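Local atomic coordinates of protein NBR1 homolog (Arabidopsis thaliana, PDB entry 6TGS), a protein that probably acts as a receptor for autophagic degradation of ubiquitinated protein aggregates formed under stress, is itself degraded in the vacuole, and self-associates through its PB1 domain. Residues Val10-Gly15 against Ile87-Gly92; Leu56-Ala61 against Lys83-Asn88. The protein carries 3 engineered substitutions. All blocks are in the same frame, centred on the assembly; numbering follows the deposited sequence. Where two conformers were deposited one is given.

Contact 1 (Val10-Gly15 against Ile87-Gly92); sequences VKVSYG and INVNAG. With GOL (glycerol), chain B.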
ATOM      1  N   VAL A  10      -4.333   4.969  -3.543  1.00 17.24           N
ATOM      2  CA  VAL A  10      -3.875   3.588  -3.434  1.00 18.52           C
ATOM      3  C   VAL A  10      -4.907   2.706  -4.116  1.00 20.25           C
ATOM      4  O   VAL A  10      -6.103   2.801  -3.826  1.00 23.20           O
ATOM      5  CB  VAL A  10      -3.665   3.177  -1.968  1.00 19.65           C
ATOM      6  CG1 VAL A  10      -3.212   1.717  -1.877  1.00 23.23           C
ATOM      7  CG2 VAL A  10      -2.644   4.092  -1.313  1.00 20.52           C
ATOM      8  N   LYS A  11      -4.456   1.886  -5.045  1.00 16.64           N
ATOM      9  CA  LYS A  11      -5.282   0.800  -5.614  1.00 17.25           C
ATOM     10  C   LYS A  11      -4.810  -0.585  -5.130  1.00 21.98           C
ATOM     11  O   LYS A  11      -3.629  -0.785  -5.241  1.00 22.11           O
ATOM     12  CB  LYS A  11      -5.346   0.942  -7.130  1.00 17.82           C
ATOM     13  CG  LYS A  11      -5.945   2.261  -7.578  1.00 23.72           C
ATOM     14  CD  LYS A  11      -6.048   2.384  -9.064  1.00 25.17           C
ATOM     15  CE  LYS A  11      -6.247   3.822  -9.480  1.00 37.53           C
ATOM     16  NZ  LYS A  11      -5.974   4.011 -10.922  1.00 45.57           N
ATOM     17  N   VAL A  12      -5.627  -1.368  -4.720  0.70 16.01           N
ATOM     18  CA  VAL A  12      -5.230  -2.676  -4.214  0.70 16.87           C
ATOM     19  C   VAL A  12      -5.905  -3.725  -5.081  0.70 16.21           C
ATOM     20  O   VAL A  12      -7.097  -3.613  -5.382  0.70 16.77           O
ATOM     21  CB  VAL A  12      -5.613  -2.855  -2.733  0.70 18.59           C
ATOM     22  CG1 VAL A  12      -5.073  -4.178  -2.218  0.70 18.51           C
ATOM     23  CG2 VAL A  12      -5.076  -1.704  -1.897  0.70 19.11           C
ATOM     24  N   SER A  13      -5.139  -4.720  -5.510  0.70 15.33           N
ATOM     25  CA  SER A  13      -5.665  -5.818  -6.304  0.70 17.75           C
ATOM     26  C   SER A  13      -5.621  -7.112  -5.504  0.70 21.85           C
ATOM     27  O   SER A  13      -4.570  -7.487  -4.963  0.70 18.91           O
ATOM     28  CB  SER A  13      -4.881  -5.974  -7.603  0.70 20.04           C
ATOM     29  OG  SER A  13      -5.441  -7.012  -8.378  0.70 24.59           O
ATOM     30  N   TYR A  14      -6.756  -7.798  -5.438  1.00 20.90           N
ATOM     31  CA  TYR A  14      -6.798  -9.127  -4.853  1.00 22.55           C
ATOM     32  C   TYR A  14      -7.891  -9.924  -5.550  1.00 27.32           C
ATOM     33  O   TYR A  14      -8.969  -9.391  -5.816  1.00 31.62           O
ATOM     34  CB  TYR A  14      -7.070  -9.077  -3.338  1.00 21.27           C
ATOM     35  CG  TYR A  14      -7.207 -10.433  -2.697  1.00 21.24           C
ATOM     36  CD1 TYR A  14      -6.089 -11.198  -2.411  1.00 28.76           C
ATOM     37  CD2 TYR A  14      -8.459 -10.945  -2.368  1.00 26.14           C
ATOM     38  CE1 TYR A  14      -6.206 -12.446  -1.820  1.00 32.82           C
ATOM     39  CE2 TYR A  14      -8.584 -12.188  -1.772  1.00 25.22           C
ATOM     40  CZ  TYR A  14      -7.453 -12.933  -1.504  1.00 29.00           C
ATOM     41  OH  TYR A  14      -7.576 -14.172  -0.923  1.00 33.49           O
ATOM     42  N   GLY A  15      -7.593 -11.180  -5.868  1.00 30.60           N
ATOM     43  CA  GLY A  15      -8.598 -12.048  -6.484  1.00 43.62           C
ATOM     44  C   GLY A  15      -9.246 -11.471  -7.724  1.00 38.28           C
ATOM     45  O   GLY A  15     -10.474 -11.535  -7.867  1.00 41.79           O
ATOM     46  N   ILE A  87      -1.039  -1.796  -5.436  1.00 15.95           N
ATOM     47  CA  ILE A  87      -0.513  -2.877  -4.600  1.00 16.50           C
ATOM     48  C   ILE A  87      -1.187  -4.183  -4.998  1.00 17.25           C
ATOM     49  O   ILE A  87      -2.418  -4.294  -4.958  1.00 18.13           O
ATOM     50  CB  ILE A  87      -0.744  -2.596  -3.107  1.00 18.46           C
ATOM     51  CG1 ILE A  87      -0.052  -1.309  -2.654  1.00 21.52           C
ATOM     52  CG2 ILE A  87      -0.330  -3.815  -2.251  1.00 22.49           C
ATOM     53  CD1 ILE A  87      -0.396  -0.938  -1.211  1.00 22.76           C
ATOM     54  N   ASN A  88      -0.392  -5.196  -5.348  1.00 15.76           N
ATOM     55  CA  ASN A  88      -0.943  -6.523  -5.552  1.00 16.84           C
ATOM     56  C   ASN A  88      -0.868  -7.300  -4.241  1.00 19.19           C
ATOM     57  O   ASN A  88       0.173  -7.297  -3.567  1.00 19.80           O
ATOM     58  CB  ASN A  88      -0.175  -7.283  -6.641  1.00 19.49           C
ATOM     59  CG  ASN A  88      -0.510  -6.814  -8.046  1.00 36.15           C
ATOM     60  OD1 ASN A  88      -1.566  -6.241  -8.288  1.00 30.14           O
ATOM     61  ND2 ASN A  88       0.394  -7.070  -8.986  1.00 45.67           N
ATOM     62  N   VAL A  89      -1.953  -8.000  -3.901  1.00 16.86           N
ATOM     63  CA  VAL A  89      -2.045  -8.769  -2.658  1.00 18.36           C
ATOM     64  C   VAL A  89      -1.993 -10.243  -2.985  1.00 18.94           C
ATOM     65  O   VAL A  89      -2.807 -10.740  -3.768  1.00 20.79           O
ATOM     66  CB  VAL A  89      -3.351  -8.475  -1.888  1.00 19.48           C
ATOM     67  CG1 VAL A  89      -3.377  -9.298  -0.594  1.00 20.33           C
ATOM     68  CG2 VAL A  89      -3.468  -7.028  -1.586  1.00 20.62           C
ATOM     69  N   ASN A  90      -1.064 -10.960  -2.374  1.00 19.33           N
ATOM     70  CA  ASN A  90      -1.075 -12.406  -2.467  1.00 25.62           C
ATOM     71  C   ASN A  90      -1.009 -12.997  -1.072  1.00 32.80           C
ATOM     72  O   ASN A  90      -0.330 -12.466  -0.188  1.00 28.62           O
ATOM     73  CB  ASN A  90       0.073 -12.913  -3.329  1.00 32.46           C
ATOM     74  CG  ASN A  90      -0.141 -12.614  -4.785  1.00 30.94           C
ATOM     75  OD1 ASN A  90      -0.756 -13.398  -5.506  1.00 45.96           O
ATOM     76  ND2 ASN A  90       0.348 -11.464  -5.231  1.00 30.36           N
ATOM     77  N   ALA A  91      -1.742 -14.081  -0.869  1.00 34.48           N
ATOM     78  CA  ALA A  91      -1.863 -14.687   0.441  1.00 36.31           C
ATOM     79  C   ALA A  91      -1.205 -16.061   0.445  1.00 49.50           C
ATOM     80  O   ALA A  91      -1.180 -16.758  -0.573  1.00 51.30           O
ATOM     81  CB  ALA A  91      -3.331 -14.800   0.853  1.00 37.17           C
ATOM     82  N   GLY A  92      -0.671 -16.436   1.604  1.00 53.73           N
ATOM     83  CA  GLY A  92       0.064 -17.678   1.742  1.00 49.45           C
ATOM     84  C   GLY A  92       1.546 -17.443   1.970  1.00 68.95           C
ATOM     85  O   GLY A  92       2.110 -16.457   1.490  1.00 70.10           O
TER
HETATM   86  C1  GOL B 101      -3.714 -10.456  -6.549  1.00 37.00           C
HETATM   87  O1  GOL B 101      -4.499 -11.509  -6.049  1.00 41.69           O
HETATM   88  C2  GOL B 101      -3.515 -10.696  -8.044  1.00 52.24           C
HETATM   89  O2  GOL B 101      -2.275 -10.236  -8.484  1.00 53.54           O
HETATM   90  C3  GOL B 101      -4.672  -9.940  -8.721  1.00 39.18           C
HETATM   91  O3  GOL B 101      -5.740  -9.860  -7.827  1.00 42.75           O

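Contact 2 (Leu56-Ala61 against Lys83-Asn88); sequences LTYSAA and KFLKIN. Engineered in segment 56-61: Ala60 (natural residue Asp), Ala61 (natural residue Glu).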
ATOM      1  N   LEU A  56       2.511  -8.038  -0.078  1.00 16.32           N
ATOM      2  CA  LEU A  56       2.040  -6.771  -0.625  1.00 18.71           C
ATOM      3  C   LEU A  56       3.147  -6.226  -1.515  1.00 18.59           C
ATOM      4  O   LEU A  56       4.225  -5.889  -1.017  1.00 18.92           O
ATOM      5  CB  LEU A  56       1.697  -5.791   0.494  1.00 19.64           C
ATOM      6  CG  LEU A  56       0.733  -6.351   1.551  1.00 22.15           C
ATOM      7  CD1 LEU A  56       0.457  -5.322   2.660  1.00 24.66           C
ATOM      8  CD2 LEU A  56      -0.550  -6.774   0.871  1.00 16.79           C
ATOM      9  N   THR A  57       2.909  -6.189  -2.831  1.00 14.10           N
ATOM     10  CA  THR A  57       3.958  -5.804  -3.768  1.00 15.46           C
ATOM     11  C   THR A  57       3.477  -4.716  -4.716  1.00 20.21           C
ATOM     12  O   THR A  57       2.285  -4.628  -5.023  1.00 18.19           O
ATOM     13  CB  THR A  57       4.445  -7.008  -4.601  1.00 20.25           C
ATOM     14  OG1 THR A  57       3.338  -7.658  -5.240  1.00 21.55           O
ATOM     15  CG2 THR A  57       5.188  -8.007  -3.699  1.00 18.63           C
ATOM     16  N   TYR A  58       4.408  -3.889  -5.195  1.00 14.85           N
ATOM     17  CA  TYR A  58       4.122  -3.019  -6.326  1.00 15.25           C
ATOM     18  C   TYR A  58       5.274  -3.065  -7.314  1.00 17.59           C
ATOM     19  O   TYR A  58       6.386  -3.456  -6.960  1.00 17.22           O
ATOM     20  CB  TYR A  58       3.848  -1.575  -5.895  1.00 17.58           C
ATOM     21  CG  TYR A  58       4.992  -0.770  -5.315  1.00 17.86           C
ATOM     22  CD1 TYR A  58       5.779   0.050  -6.131  1.00 18.26           C
ATOM     23  CD2 TYR A  58       5.238  -0.763  -3.940  1.00 19.33           C
ATOM     24  CE1 TYR A  58       6.791   0.835  -5.591  1.00 17.69           C
ATOM     25  CE2 TYR A  58       6.243   0.017  -3.393  1.00 21.17           C
ATOM     26  CZ  TYR A  58       7.022   0.810  -4.232  1.00 25.20           C
ATOM     27  OH  TYR A  58       8.030   1.587  -3.696  1.00 25.47           O
ATOM     28  N   SER A  59       4.987  -2.710  -8.571  1.00 16.69           N
ATOM     29  CA  SER A  59       6.008  -2.695  -9.619  1.00 16.45           C
ATOM     30  C   SER A  59       6.551  -1.287  -9.788  1.00 20.76           C
ATOM     31  O   SER A  59       5.795  -0.355 -10.090  1.00 25.36           O
ATOM     32  CB  SER A  59       5.477  -3.233 -10.951  1.00 23.92           C
ATOM     33  OG  SER A  59       4.868  -4.498 -10.792  1.00 25.16           O
ATOM     34  N   ALA A  60       7.860  -1.145  -9.628  1.00 21.34           N
ATOM     35  CA  ALA A  60       8.510   0.151  -9.688  1.00 21.61           C
ATOM     36  C   ALA A  60       8.792   0.530 -11.139  1.00 29.35           C
ATOM     37  O   ALA A  60       8.652  -0.278 -12.060  1.00 25.71           O
ATOM     38  CB  ALA A  60       9.793   0.130  -8.861  1.00 24.68           C
ATOM     39  N   ALA A  61       9.186   1.792 -11.337  1.00 31.62           N
ATOM     40  CA  ALA A  61       9.426   2.287 -12.686  1.00 38.47           C
ATOM     41  C   ALA A  61      10.633   1.633 -13.347  1.00 25.73           C
ATOM     42  O   ALA A  61      10.722   1.646 -14.580  1.00 41.80           O
ATOM     43  CB  ALA A  61       9.601   3.808 -12.670  1.00 38.95           C
ATOM     44  N   LYS A  83       2.536   9.349  -6.520  1.00 50.94           N
ATOM     45  CA  LYS A  83       1.177   9.912  -6.283  1.00 59.05           C
ATOM     46  C   LYS A  83       0.128   8.827  -6.458  1.00 53.08           C
ATOM     47  O   LYS A  83      -1.000   9.010  -5.998  1.00 52.18           O
ATOM     48  CB  LYS A  83       0.879  10.929  -7.377  1.00 58.91           C
ATOM     49  CG  LYS A  83      -0.458  11.644  -7.222  1.00 52.66           C
ATOM     50  CD  LYS A  83      -0.866  12.473  -8.418  1.00 69.90           C
ATOM     51  CE  LYS A  83      -2.160  13.227  -8.208  1.00 64.14           C
ATOM     52  NZ  LYS A  83      -2.006  14.312  -7.209  1.00 68.07           N
ATOM     53  N   PHE A  84       0.348   7.756  -6.930  1.00 42.33           N
ATOM     54  CA  PHE A  84      -0.351   6.500  -7.289  1.00 41.54           C
ATOM     55  C   PHE A  84       0.521   5.325  -6.867  1.00 36.93           C
ATOM     56  O   PHE A  84       1.715   5.349  -7.118  1.00 37.54           O
ATOM     57  CB  PHE A  84      -0.739   6.492  -8.765  1.00 37.22           C
ATOM     58  CG  PHE A  84      -1.393   5.222  -9.234  1.00 50.94           C
ATOM     59  CD1 PHE A  84      -2.500   4.716  -8.578  1.00 47.89           C
ATOM     60  CD2 PHE A  84      -0.911   4.539 -10.337  1.00 52.82           C
ATOM     61  CE1 PHE A  84      -3.106   3.549  -9.006  1.00 47.73           C
ATOM     62  CE2 PHE A  84      -1.517   3.369 -10.764  1.00 48.62           C
ATOM     63  CZ  PHE A  84      -2.621   2.885 -10.104  1.00 41.61           C
ATOM     64  N   LEU A  85      -0.297   4.495  -6.109  1.00 26.36           N
ATOM     65  CA  LEU A  85       0.321   3.214  -5.742  1.00 27.31           C
ATOM     66  C   LEU A  85      -0.650   2.087  -6.056  1.00 23.31           C
ATOM     67  O   LEU A  85      -1.741   2.116  -5.558  1.00 30.33           O
ATOM     68  CB  LEU A  85       0.683   3.266  -4.266  1.00 22.37           C
ATOM     69  CG  LEU A  85       1.336   2.013  -3.702  1.00 27.42           C
ATOM     70  CD1 LEU A  85       2.658   1.756  -4.396  1.00 26.37           C
ATOM     71  CD2 LEU A  85       1.543   2.168  -2.209  1.00 26.59           C
ATOM     72  N   LYS A  86      -0.218   1.153  -6.882  1.00 20.82           N
ATOM     73  CA  LYS A  86      -1.009  -0.049  -7.118  1.00 19.73           C
ATOM     74  C   LYS A  86      -0.336  -1.207  -6.407  1.00 21.61           C
ATOM     75  O   LYS A  86       0.796  -1.569  -6.759  1.00 19.71           O
ATOM     76  CB  LYS A  86      -1.161  -0.379  -8.597  1.00 20.72           C
ATOM     77  CG  LYS A  86      -2.009  -1.629  -8.796  1.00 26.47           C
ATOM     78  CD  LYS A  86      -1.821  -2.263 -10.158  1.00 32.15           C
ATOM     79  CE  LYS A  86      -2.938  -3.270 -10.452  1.00 33.19           C
ATOM     80  NZ  LYS A  86      -2.548  -4.682 -10.253  1.00 45.03           N
ATOM     81  N   ILE A  87      -1.039  -1.796  -5.436  1.00 15.95           N
ATOM     82  CA  ILE A  87      -0.513  -2.877  -4.600  1.00 16.50           C
ATOM     83  C   ILE A  87      -1.187  -4.183  -4.998  1.00 17.25           C
ATOM     84  O   ILE A  87      -2.418  -4.294  -4.958  1.00 18.13           O
ATOM     85  CB  ILE A  87      -0.744  -2.596  -3.107  1.00 18.46           C
ATOM     86  CG1 ILE A  87      -0.052  -1.309  -2.654  1.00 21.52           C
ATOM     87  CG2 ILE A  87      -0.330  -3.815  -2.251  1.00 22.49           C
ATOM     88  CD1 ILE A  87      -0.396  -0.938  -1.211  1.00 22.76           C
ATOM     89  N   ASN A  88      -0.392  -5.196  -5.348  1.00 15.76           N
ATOM     90  CA  ASN A  88      -0.943  -6.523  -5.552  1.00 16.84           C
ATOM     91  C   ASN A  88      -0.868  -7.300  -4.241  1.00 19.19           C
ATOM     92  O   ASN A  88       0.173  -7.297  -3.567  1.00 19.80           O
ATOM     93  CB  ASN A  88      -0.175  -7.283  -6.641  1.00 19.49           C
ATOM     94  CG  ASN A  88      -0.510  -6.814  -8.046  1.00 36.15           C
ATOM     95  OD1 ASN A  88      -1.566  -6.241  -8.288  1.00 30.14           O
ATOM     96  ND2 ASN A  88       0.394  -7.070  -8.986  1.00 45.67           N
TER
HETATM   97  O   HOH W   1       2.084  -9.612  -3.884  1.00 22.07           O
HETATM   98  O   HOH W   2       3.462  -6.393  -7.855  1.00 30.70           O
HETATM   99  O   HOH W   3       2.238  -1.870  -9.018  1.00 22.14           O

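Contact 1 (Val10-Gly15 against Ile87-Gly92)
The ring of Tyr14 turns an edge to Val89: Val89 O lies near the ring plane, 3.6 Å from Tyr14 CD1, and Val89 CG1 touches the same ring carbon. Beyond the two segments the tyrosine ring meets Phe46 at an inclined angle. The other flat group, the amide of Asn88, approaches Ser13 through its oxygen, with Asn88 OD1 3.4 Å from Ser13 CB; the chief polar partner of that oxygen is Lys86. A lysine in place of Asn88 would probably leave the Lys86 ammonium without its acceptor and set a second positive charge beside it.

The two strands run parallel, joined by three backbone bonds. Ile87 N donates to Lys11 O, Ser13 N to Ile87 O at 2.8 Å, and Val89 N to Ser13 O, the last the most bent at 151°. On the face carrying Val12 and Ile87, Val10 CG1 meets Ile87 CD1 at 3.9 Å; this is the side covered by helix 35-46, where Val12 and Val89 both touch Ile42. Where the strands part, a glycerol, probably from the crystallisation liquor, accepts from Gly15 N through its O1, which also bonds weakly to Val89 O.

The chemistry thus divides by face: aliphatic branches pack toward the helix, while Ser13 and Asn88 keep polar groups on the other side, joined by a regular backbone ladder.

Contact 2 (Leu56-Ala61 against Lys83-Asn88)
Tyr58 and Leu85 meet methyl to ring face: Leu85 CD1 stands 3.8 Å from the centroid of the Tyr58 ring, 22° off its normal, in a CH-pi contact displaced toward the CG and CD2 rim. The two side chains cross at about a right angle. Tyr58 takes the less common first torsion, with CG between the backbone N and the carbonyl carbon (chi1 68°), and this lays its ring against the leucine methyl. At the root of the tyrosine, Tyr58 CB rests 3.2 Å from Lys86 O, a carbonyl that also receives a hydrogen bond from a water bound by Ser59 N.

Thr57 and Asn88 form an antiparallel hydrogen-bonded pair, Thr57 N giving to Asn88 O at 3.0 Å and Asn88 N to Thr57 O at 2.8 Å. With chi1 at 53°, the threonine hydroxyl leans toward its neighbour, Thr57 OG1 coming 3.8 Å from Asn88 CB. One water joins Thr57 OG1 to Asn88 O; another bonds to Thr57 OG1 and, weakly, accepts from Asn88 ND2. The amide is further fixed at its oxygen, where Lys86 NZ sits on a lone pair of Asn88 OD1, in the carbonyl plane, at 2.7 Å. On the helix-covered side, Leu56 CB packs on Ile87 CG2, with Leu38 and Ile42 of helix 35-46 nearby.

Such pairing of a central strand with an antiparallel neighbour, apolar side chains turned to a helix, belongs to the ubiquitin-like beta-grasp fold of PB1 domains.

Contacts 1 and 2 lie on the two edges of strand 84-90, their centres about 10 Å apart, and share Ile87 and Asn88. Strand 8-14 pairs with it in parallel and strand 55-59 in antiparallel fashion, so the last strand of the chain occupies the middle of the mixed sheet. Along the sequence, 10-15 comes first and 56-61 follows helix 35-46; both then meet the C-terminal strand. The contacts also touch directly, Val89 CG2 packing on Leu56 CD2 at 3.8 Å. Joining strands from the start, middle and end of the chain in this way makes one compact unit of the PB1 domain, the part that mediates homodimerization.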